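Local coordinates for protein isoaspartyl dipeptidase (PDB 7CF6) that probably hydrolyses isoaspartyl (beta-aspartyl) dipeptides as a zinc-dependent M38 metallopeptidase of the amidohydrolase family, acting in protein repair in a thermophilic bacterium, at residues Leu61-Val66 with Ser92-Val97; His65-Gly70 with Ser287-Gly292. All coordinates share one frame; numbering follows the deposited sequence.

Interaction 1 of 2, residues Leu61-Val66 with Ser92-Val97; sequences LIDPHV and SGVTTV
Leu61 pairs with Val94, Ile62 with Thr96 and Asp63 with Val97 in a parallel ladder whose register slips by one residue between the first two pairs, a beta bulge. Strands 61-66 and 94-97 run 32° apart, and at the bulge one acceptor serves two donors: Leu61 O takes Thr95 N at 3.0 Å and Thr96 N in a longer, weak bond. Beyond it Asp63 N gives a straighter bond (160°) than Thr95 N, to Thr96 O at 3.0 Å. On one face of the sheet, Leu61 lays its CB on Gly93 O at 3.2 Å, and Asp63 CB meets Val94 CG1 at 3.6 Å and Val97 CG1 at 4.1 Å. With its CG anti to the backbone N (chi1 -163°), Asp63 sends its carboxylate on to Ser288 OG. On the other face Ile62 CG2 lies alongside Thr96 CB at 4.0 Å, the two side chains pointing the same way. Strands 55-66 and 94-99, joined through helix 86-91, form a beta-alpha-beta unit of the TIM-like barrel; helix 313-322 packs on Leu61 and Asp63, and helix 337-343 on Ile62 and Pro64.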
ATOM      1  N   LEU B  61      -1.320  41.225 -20.600  1.00 32.16           N
ATOM      2  CA  LEU B  61      -2.060  40.049 -21.130  1.00 34.22           C
ATOM      3  C   LEU B  61      -1.890  38.804 -20.227  1.00 36.63           C
ATOM      4  O   LEU B  61      -0.753  38.471 -19.824  1.00 40.65           O
ATOM      5  CB  LEU B  61      -1.593  39.774 -22.561  1.00 33.67           C
ATOM      6  CG  LEU B  61      -1.718  40.960 -23.517  1.00 35.65           C
ATOM      7  CD1 LEU B  61      -1.274  40.550 -24.908  1.00 37.60           C
ATOM      8  CD2 LEU B  61      -3.137  41.539 -23.560  1.00 35.09           C
ATOM      9  N   ILE B  62      -3.007  38.135 -19.920  1.00 37.42           N
ATOM     10  CA  ILE B  62      -3.088  36.856 -19.154  1.00 36.46           C
ATOM     11  C   ILE B  62      -3.434  35.764 -20.174  1.00 40.22           C
ATOM     12  O   ILE B  62      -4.387  35.994 -20.996  1.00 44.94           O
ATOM     13  CB  ILE B  62      -4.137  36.946 -18.021  1.00 35.14           C
ATOM     14  CG1 ILE B  62      -4.042  38.263 -17.239  1.00 38.11           C
ATOM     15  CG2 ILE B  62      -4.056  35.737 -17.104  1.00 32.66           C
ATOM     16  CD1 ILE B  62      -4.994  38.385 -16.041  1.00 36.64           C
ATOM     17  N   ASP B  63      -2.673  34.656 -20.149  1.00 38.78           N
ATOM     18  CA  ASP B  63      -2.809  33.463 -21.031  1.00 34.66           C
ATOM     19  C   ASP B  63      -3.161  32.280 -20.142  1.00 36.41           C
ATOM     20  O   ASP B  63      -2.299  31.838 -19.389  1.00 39.98           O
ATOM     21  CB  ASP B  63      -1.507  33.219 -21.779  1.00 34.05           C
ATOM     22  CG  ASP B  63      -1.626  32.316 -22.988  1.00 35.86           C
ATOM     23  OD1 ASP B  63      -2.650  31.631 -23.118  1.00 41.93           O
ATOM     24  OD2 ASP B  63      -0.692  32.314 -23.795  1.00 34.41           O
ATOM     25  N   PRO B  64      -4.435  31.809 -20.122  1.00 36.45           N
ATOM     26  CA  PRO B  64      -4.902  30.823 -19.143  1.00 36.91           C
ATOM     27  C   PRO B  64      -4.699  29.330 -19.462  1.00 38.40           C
ATOM     28  O   PRO B  64      -5.218  28.480 -18.758  1.00 39.53           O
ATOM     29  CB  PRO B  64      -6.412  31.102 -19.058  1.00 36.93           C
ATOM     30  CG  PRO B  64      -6.671  32.292 -19.951  1.00 37.35           C
ATOM     31  CD  PRO B  64      -5.541  32.302 -20.947  1.00 36.95           C
ATOM     32  N   HIS B  65      -3.931  29.000 -20.490  1.00 43.96           N
ATOM     33  CA  HIS B  65      -3.847  27.601 -20.990  1.00 49.75           C
ATOM     34  C   HIS B  65      -2.542  27.437 -21.770  1.00 43.89           C
ATOM     35  O   HIS B  65      -2.560  27.744 -22.977  1.00 43.05           O
ATOM     36  CB  HIS B  65      -5.108  27.267 -21.825  1.00 55.93           C
ATOM     37  CG  HIS B  65      -5.367  25.811 -22.001  1.00 57.81           C
ATOM     38  ND1 HIS B  65      -6.451  25.180 -21.417  1.00 56.40           N
ATOM     39  CD2 HIS B  65      -4.669  24.864 -22.664  1.00 56.83           C
ATOM     40  CE1 HIS B  65      -6.412  23.898 -21.719  1.00 55.83           C
ATOM     41  NE2 HIS B  65      -5.320  23.678 -22.477  1.00 57.01           N
ATOM     42  N   VAL B  66      -1.473  26.998 -21.090  1.00 39.62           N
ATOM     43  CA  VAL B  66      -0.092  26.860 -21.643  1.00 36.70           C
ATOM     44  C   VAL B  66       0.566  25.585 -21.091  1.00 37.49           C
ATOM     45  O   VAL B  66       0.484  25.327 -19.871  1.00 35.87           O
ATOM     46  CB  VAL B  66       0.740  28.118 -21.349  1.00 35.42           C
ATOM     47  CG1 VAL B  66       2.063  28.131 -22.096  1.00 38.28           C
ATOM     48  CG2 VAL B  66      -0.045  29.373 -21.676  1.00 35.69           C
ATOM     49  N   SER B  92       5.647  38.717 -26.614  1.00 41.39           N
ATOM     50  CA  SER B  92       4.191  38.605 -26.877  1.00 42.47           C
ATOM     51  C   SER B  92       3.370  39.344 -25.810  1.00 41.15           C
ATOM     52  O   SER B  92       2.129  39.128 -25.768  1.00 35.91           O
ATOM     53  CB  SER B  92       3.788  37.147 -26.972  1.00 42.88           C
ATOM     54  OG  SER B  92       4.660  36.431 -27.831  1.00 41.29           O
ATOM     55  N   GLY B  93       4.016  40.163 -24.971  1.00 40.28           N
ATOM     56  CA  GLY B  93       3.340  40.979 -23.940  1.00 38.87           C
ATOM     57  C   GLY B  93       2.433  40.169 -23.020  1.00 38.62           C
ATOM     58  O   GLY B  93       1.495  40.757 -22.492  1.00 39.62           O
ATOM     59  N   VAL B  94       2.716  38.874 -22.825  1.00 39.68           N
ATOM     60  CA  VAL B  94       2.008  37.927 -21.908  1.00 37.65           C
ATOM     61  C   VAL B  94       2.753  37.937 -20.568  1.00 39.26           C
ATOM     62  O   VAL B  94       3.815  37.290 -20.478  1.00 37.66           O
ATOM     63  CB  VAL B  94       1.956  36.493 -22.490  1.00 37.95           C
ATOM     64  CG1 VAL B  94       1.207  35.539 -21.575  1.00 36.32           C
ATOM     65  CG2 VAL B  94       1.365  36.458 -23.897  1.00 37.61           C
ATOM     66  N   THR B  95       2.198  38.590 -19.540  1.00 41.62           N
ATOM     67  CA  THR B  95       2.853  38.745 -18.209  1.00 38.77           C
ATOM     68  C   THR B  95       2.440  37.639 -17.234  1.00 33.26           C
ATOM     69  O   THR B  95       3.203  37.445 -16.252  1.00 33.27           O
ATOM     70  CB  THR B  95       2.573  40.127 -17.619  1.00 38.46           C
ATOM     71  OG1 THR B  95       1.157  40.246 -17.448  1.00 40.43           O
ATOM     72  CG2 THR B  95       3.127  41.217 -18.505  1.00 37.39           C
ATOM     73  N   THR B  96       1.302  36.973 -17.466  1.00 28.64           N
ATOM     74  CA  THR B  96       0.808  35.857 -16.604  1.00 29.93           C
ATOM     75  C   THR B  96       0.459  34.659 -17.497  1.00 30.79           C
ATOM     76  O   THR B  96      -0.072  34.896 -18.601  1.00 32.50           O
ATOM     77  CB  THR B  96      -0.375  36.284 -15.717  1.00 28.37           C
ATOM     78  OG1 THR B  96      -0.085  37.457 -14.942  1.00 28.64           O
ATOM     79  CG2 THR B  96      -0.824  35.180 -14.788  1.00 25.54           C
ATOM     80  N   VAL B  97       0.798  33.442 -17.053  1.00 29.17           N
ATOM     81  CA  VAL B  97       0.365  32.171 -17.694  1.00 30.92           C
ATOM     82  C   VAL B  97      -0.068  31.185 -16.597  1.00 33.68           C
ATOM     83  O   VAL B  97       0.489  31.243 -15.469  1.00 31.72           O
ATOM     84  CB  VAL B  97       1.472  31.580 -18.581  1.00 30.85           C
ATOM     85  CG1 VAL B  97       1.927  32.584 -19.621  1.00 30.50           C
ATOM     86  CG2 VAL B  97       2.656  31.065 -17.765  1.00 33.05           C
TER

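Interaction 2 of 2, residues His65-Gly70 with Ser287-Gly292; sequences HVHITG and SSDGQG. With ZN (zinc ion), chain R; FWO ((2S)-2-[[(3S)-3-azanyl-4-oxidanyl-4-oxidanylidene-butanoyl]amino]-4-methyl-pentanoic acid), chain P.
The HxH motif at the end of strand 55-66, with His67 just past it, a hallmark of the amidohydrolase barrel, meets the loop bearing the metal-binding Asp289 at the zinc site. His67 NE2 reaches the zinc ion at 2.5 Å, and His65 NE2 and Asp289 OD1 bind it at 2.7 Å; the metal lies in both ring planes, at their edges. His65 ND1 is hydrogen-bonded to Asn197. Asp289 CG lies opposite the backbone N (chi1 -153°), bringing OD1 back to the metal although CB points away. OD1 also lies at the edge of the His67 ring, the carboxylate turned 33° from that ring but 80° from that of His65. Over one face of His67 sits O04 of the bound beta-Asp-Leu dipeptide, 4.0 Å above the ring centre. His67 N bonds Gly290 O at 3.1 Å, and Asp289 N weakly bonds His65 O. Ser288 OG accepts Gly290 N in an ST turn and also bonds Asp63 OD2. Losing this hydroxyl to an alanine is likely to leave both without their partner and the turn beside Asp289 less fixed. Glu160 completes the site and, with His199, holds a second zinc ion; strand 224-227 packs on His65 and Ser287, helix 110-121 on Ile68.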
ATOM      1  N   HIS B  65      -3.931  29.000 -20.490  1.00 43.96           N
ATOM      2  CA  HIS B  65      -3.847  27.601 -20.990  1.00 49.75           C
ATOM      3  C   HIS B  65      -2.542  27.437 -21.770  1.00 43.89           C
ATOM      4  O   HIS B  65      -2.560  27.744 -22.977  1.00 43.05           O
ATOM      5  CB  HIS B  65      -5.108  27.267 -21.825  1.00 55.93           C
ATOM      6  CG  HIS B  65      -5.367  25.811 -22.001  1.00 57.81           C
ATOM      7  ND1 HIS B  65      -6.451  25.180 -21.417  1.00 56.40           N
ATOM      8  CD2 HIS B  65      -4.669  24.864 -22.664  1.00 56.83           C
ATOM      9  CE1 HIS B  65      -6.412  23.898 -21.719  1.00 55.83           C
ATOM     10  NE2 HIS B  65      -5.320  23.678 -22.477  1.00 57.01           N
ATOM     11  N   VAL B  66      -1.473  26.998 -21.090  1.00 39.62           N
ATOM     12  CA  VAL B  66      -0.092  26.860 -21.643  1.00 36.70           C
ATOM     13  C   VAL B  66       0.566  25.585 -21.091  1.00 37.49           C
ATOM     14  O   VAL B  66       0.484  25.327 -19.871  1.00 35.87           O
ATOM     15  CB  VAL B  66       0.740  28.118 -21.349  1.00 35.42           C
ATOM     16  CG1 VAL B  66       2.063  28.131 -22.096  1.00 38.28           C
ATOM     17  CG2 VAL B  66      -0.045  29.373 -21.676  1.00 35.69           C
ATOM     18  N   HIS B  67       1.182  24.803 -21.985  1.00 40.00           N
ATOM     19  CA  HIS B  67       1.987  23.594 -21.667  1.00 42.27           C
ATOM     20  C   HIS B  67       3.433  24.012 -21.395  1.00 41.28           C
ATOM     21  O   HIS B  67       4.297  23.736 -22.223  1.00 34.49           O
ATOM     22  CB  HIS B  67       1.847  22.585 -22.807  1.00 43.79           C
ATOM     23  CG  HIS B  67       0.458  22.061 -22.878  1.00 44.61           C
ATOM     24  ND1 HIS B  67       0.055  20.964 -22.133  1.00 45.63           N
ATOM     25  CD2 HIS B  67      -0.630  22.527 -23.523  1.00 42.59           C
ATOM     26  CE1 HIS B  67      -1.221  20.756 -22.340  1.00 46.88           C
ATOM     27  NE2 HIS B  67      -1.669  21.715 -23.186  1.00 47.15           N
ATOM     28  N   ILE B  68       3.668  24.682 -20.267  1.00 41.93           N
ATOM     29  CA  ILE B  68       4.957  25.385 -19.984  1.00 41.59           C
ATOM     30  C   ILE B  68       6.113  24.369 -19.946  1.00 41.42           C
ATOM     31  O   ILE B  68       7.262  24.772 -20.174  1.00 39.52           O
ATOM     32  CB  ILE B  68       4.848  26.208 -18.683  1.00 40.85           C
ATOM     33  CG1 ILE B  68       4.450  25.353 -17.471  1.00 39.45           C
ATOM     34  CG2 ILE B  68       3.898  27.373 -18.894  1.00 41.54           C
ATOM     35  CD1 ILE B  68       4.642  26.039 -16.131  1.00 38.06           C
ATOM     36  N   THR B  69       5.818  23.095 -19.669  1.00 39.80           N
ATOM     37  CA  THR B  69       6.812  21.996 -19.592  1.00 36.96           C
ATOM     38  C   THR B  69       7.032  21.365 -20.971  1.00 37.13           C
ATOM     39  O   THR B  69       7.907  20.497 -21.073  1.00 34.94           O
ATOM     40  CB  THR B  69       6.371  20.917 -18.590  1.00 35.04           C
ATOM     41  OG1 THR B  69       5.113  20.364 -18.978  1.00 32.58           O
ATOM     42  CG2 THR B  69       6.285  21.458 -17.183  1.00 35.98           C
ATOM     43  N   GLY B  70       6.245  21.752 -21.971  1.00 40.16           N
ATOM     44  CA  GLY B  70       6.033  20.947 -23.188  1.00 42.10           C
ATOM     45  C   GLY B  70       4.907  19.938 -22.997  1.00 41.93           C
ATOM     46  O   GLY B  70       4.529  19.646 -21.834  1.00 45.15           O
ATOM     47  N   SER B 287      -6.926  31.525 -25.220  1.00 37.75           N
ATOM     48  CA  SER B 287      -5.720  30.846 -24.681  1.00 37.18           C
ATOM     49  C   SER B 287      -4.810  30.335 -25.812  1.00 40.77           C
ATOM     50  O   SER B 287      -5.300  29.618 -26.725  1.00 39.59           O
ATOM     51  CB  SER B 287      -6.106  29.743 -23.731  1.00 37.15           C
ATOM     52  OG  SER B 287      -6.829  28.682 -24.358  1.00 37.65           O
ATOM     53  N   SER B 288      -3.510  30.636 -25.710  1.00 41.38           N
ATOM     54  CA  SER B 288      -2.470  30.374 -26.744  1.00 41.76           C
ATOM     55  C   SER B 288      -2.349  28.879 -27.053  1.00 39.75           C
ATOM     56  O   SER B 288      -1.946  28.507 -28.182  1.00 36.76           O
ATOM     57  CB  SER B 288      -1.129  30.896 -26.283  1.00 43.37           C
ATOM     58  OG  SER B 288      -0.661  30.174 -25.150  1.00 42.01           O
ATOM     59  N   ASP B 289      -2.565  28.053 -26.043  1.00 39.37           N
ATOM     60  CA  ASP B 289      -2.293  26.601 -26.133  1.00 42.99           C
ATOM     61  C   ASP B 289      -0.816  26.433 -26.507  1.00 44.14           C
ATOM     62  O   ASP B 289      -0.476  25.476 -27.228  1.00 45.48           O
ATOM     63  CB  ASP B 289      -3.254  25.946 -27.130  1.00 41.97           C
ATOM     64  CG  ASP B 289      -3.489  24.482 -26.817  1.00 43.29           C
ATOM     65  OD1 ASP B 289      -2.788  23.953 -25.936  1.00 48.30           O
ATOM     66  OD2 ASP B 289      -4.375  23.893 -27.429  1.00 43.33           O
ATOM     67  N   GLY B 290       0.030  27.342 -26.030  1.00 45.21           N
ATOM     68  CA  GLY B 290       1.448  27.412 -26.416  1.00 44.65           C
ATOM     69  C   GLY B 290       2.174  26.163 -25.978  1.00 44.93           C
ATOM     70  O   GLY B 290       1.830  25.637 -24.886  1.00 44.22           O
ATOM     71  N   GLN B 291       3.122  25.703 -26.807  1.00 44.91           N
ATOM     72  CA  GLN B 291       3.951  24.479 -26.602  1.00 41.48           C
ATOM     73  C   GLN B 291       3.041  23.250 -26.537  1.00 38.71           C
ATOM     74  O   GLN B 291       3.507  22.178 -26.106  1.00 36.36           O
ATOM     75  CB  GLN B 291       4.813  24.604 -25.340  1.00 40.52           C
ATOM     76  CG  GLN B 291       5.631  25.881 -25.276  1.00 37.80           C
ATOM     77  CD  GLN B 291       6.231  26.162 -26.624  1.00 39.86           C
ATOM     78  OE1 GLN B 291       6.891  25.304 -27.208  1.00 42.98           O
ATOM     79  NE2 GLN B 291       5.959  27.349 -27.145  1.00 42.15           N
ATOM     80  N   GLY B 292       1.798  23.408 -26.986  1.00 41.27           N
ATOM     81  CA  GLY B 292       0.820  22.314 -27.104  1.00 49.98           C
ATOM     82  C   GLY B 292       0.893  21.655 -28.470  1.00 52.31           C
ATOM     83  O   GLY B 292       1.250  22.350 -29.447  1.00 52.73           O
TER
HETATM   84 ZN    ZN R 407      -3.919  22.188 -24.170  1.00 74.14          ZN
HETATM   85  C10 FWO P 405      -5.821  19.979 -29.724  1.00106.53           C
HETATM   86  C13 FWO P 405      -3.108  18.452 -27.289  1.00 83.02           C
HETATM   87  C15 FWO P 405      -6.994  19.085 -30.149  1.00107.65           C
HETATM   88  C17 FWO P 405      -1.251  18.373 -25.531  1.00 64.12           C
HETATM   89  O01 FWO P 405      -8.201  19.410 -29.828  1.00116.07           O
HETATM   90  O02 FWO P 405      -4.410  20.430 -27.111  1.00 85.87           O
HETATM   91  O03 FWO P 405      -6.753  18.038 -30.841  1.00 80.76           O
HETATM   92  O04 FWO P 405      -0.429  19.187 -26.054  1.00 51.22           O
HETATM   93  O05 FWO P 405      -0.782  17.433 -24.809  1.00 49.67           O
HETATM   94  N06 FWO P 405      -4.796  19.162 -29.053  1.00 95.88           N
HETATM   95  N07 FWO P 405      -3.403  19.698 -25.163  1.00 80.88           N
HETATM   96  C08 FWO P 405      -5.220  20.622 -30.987  1.00114.68           C
HETATM   97  C09 FWO P 405      -6.207  20.973 -32.122  1.00114.73           C
HETATM   98  C11 FWO P 405      -5.565  20.790 -33.508  1.00106.57           C
HETATM   99  C12 FWO P 405      -6.666  22.426 -31.916  1.00119.40           C
HETATM  100  C14 FWO P 405      -4.157  19.462 -27.768  1.00 86.46           C
HETATM  101  C16 FWO P 405      -2.796  18.504 -25.774  1.00 79.80           C

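Both contacts grow from strand 55-66, their centres 10 Å apart: interaction 1 uses its body and interaction 2 its end and the loop beyond, with His65 and Val66 common to the two. Along the chain, 61-70 comes first and 92-97 follows after helix 86-91; the segment 287-292 arrives about 190 residues later, from the end of strand 284-287. Asp63 connects them directly: its OD1 lies 2.9 Å from Ser288 N, probably a hydrogen bond. Pro64 also packs on Ser287, and Val97 on Ile68. Strand 55-66, held in the barrel by its neighbour 94-99, thus leads into the zinc site, where early and late parts of the amidohydrolase chain meet around the metal and the dipeptide.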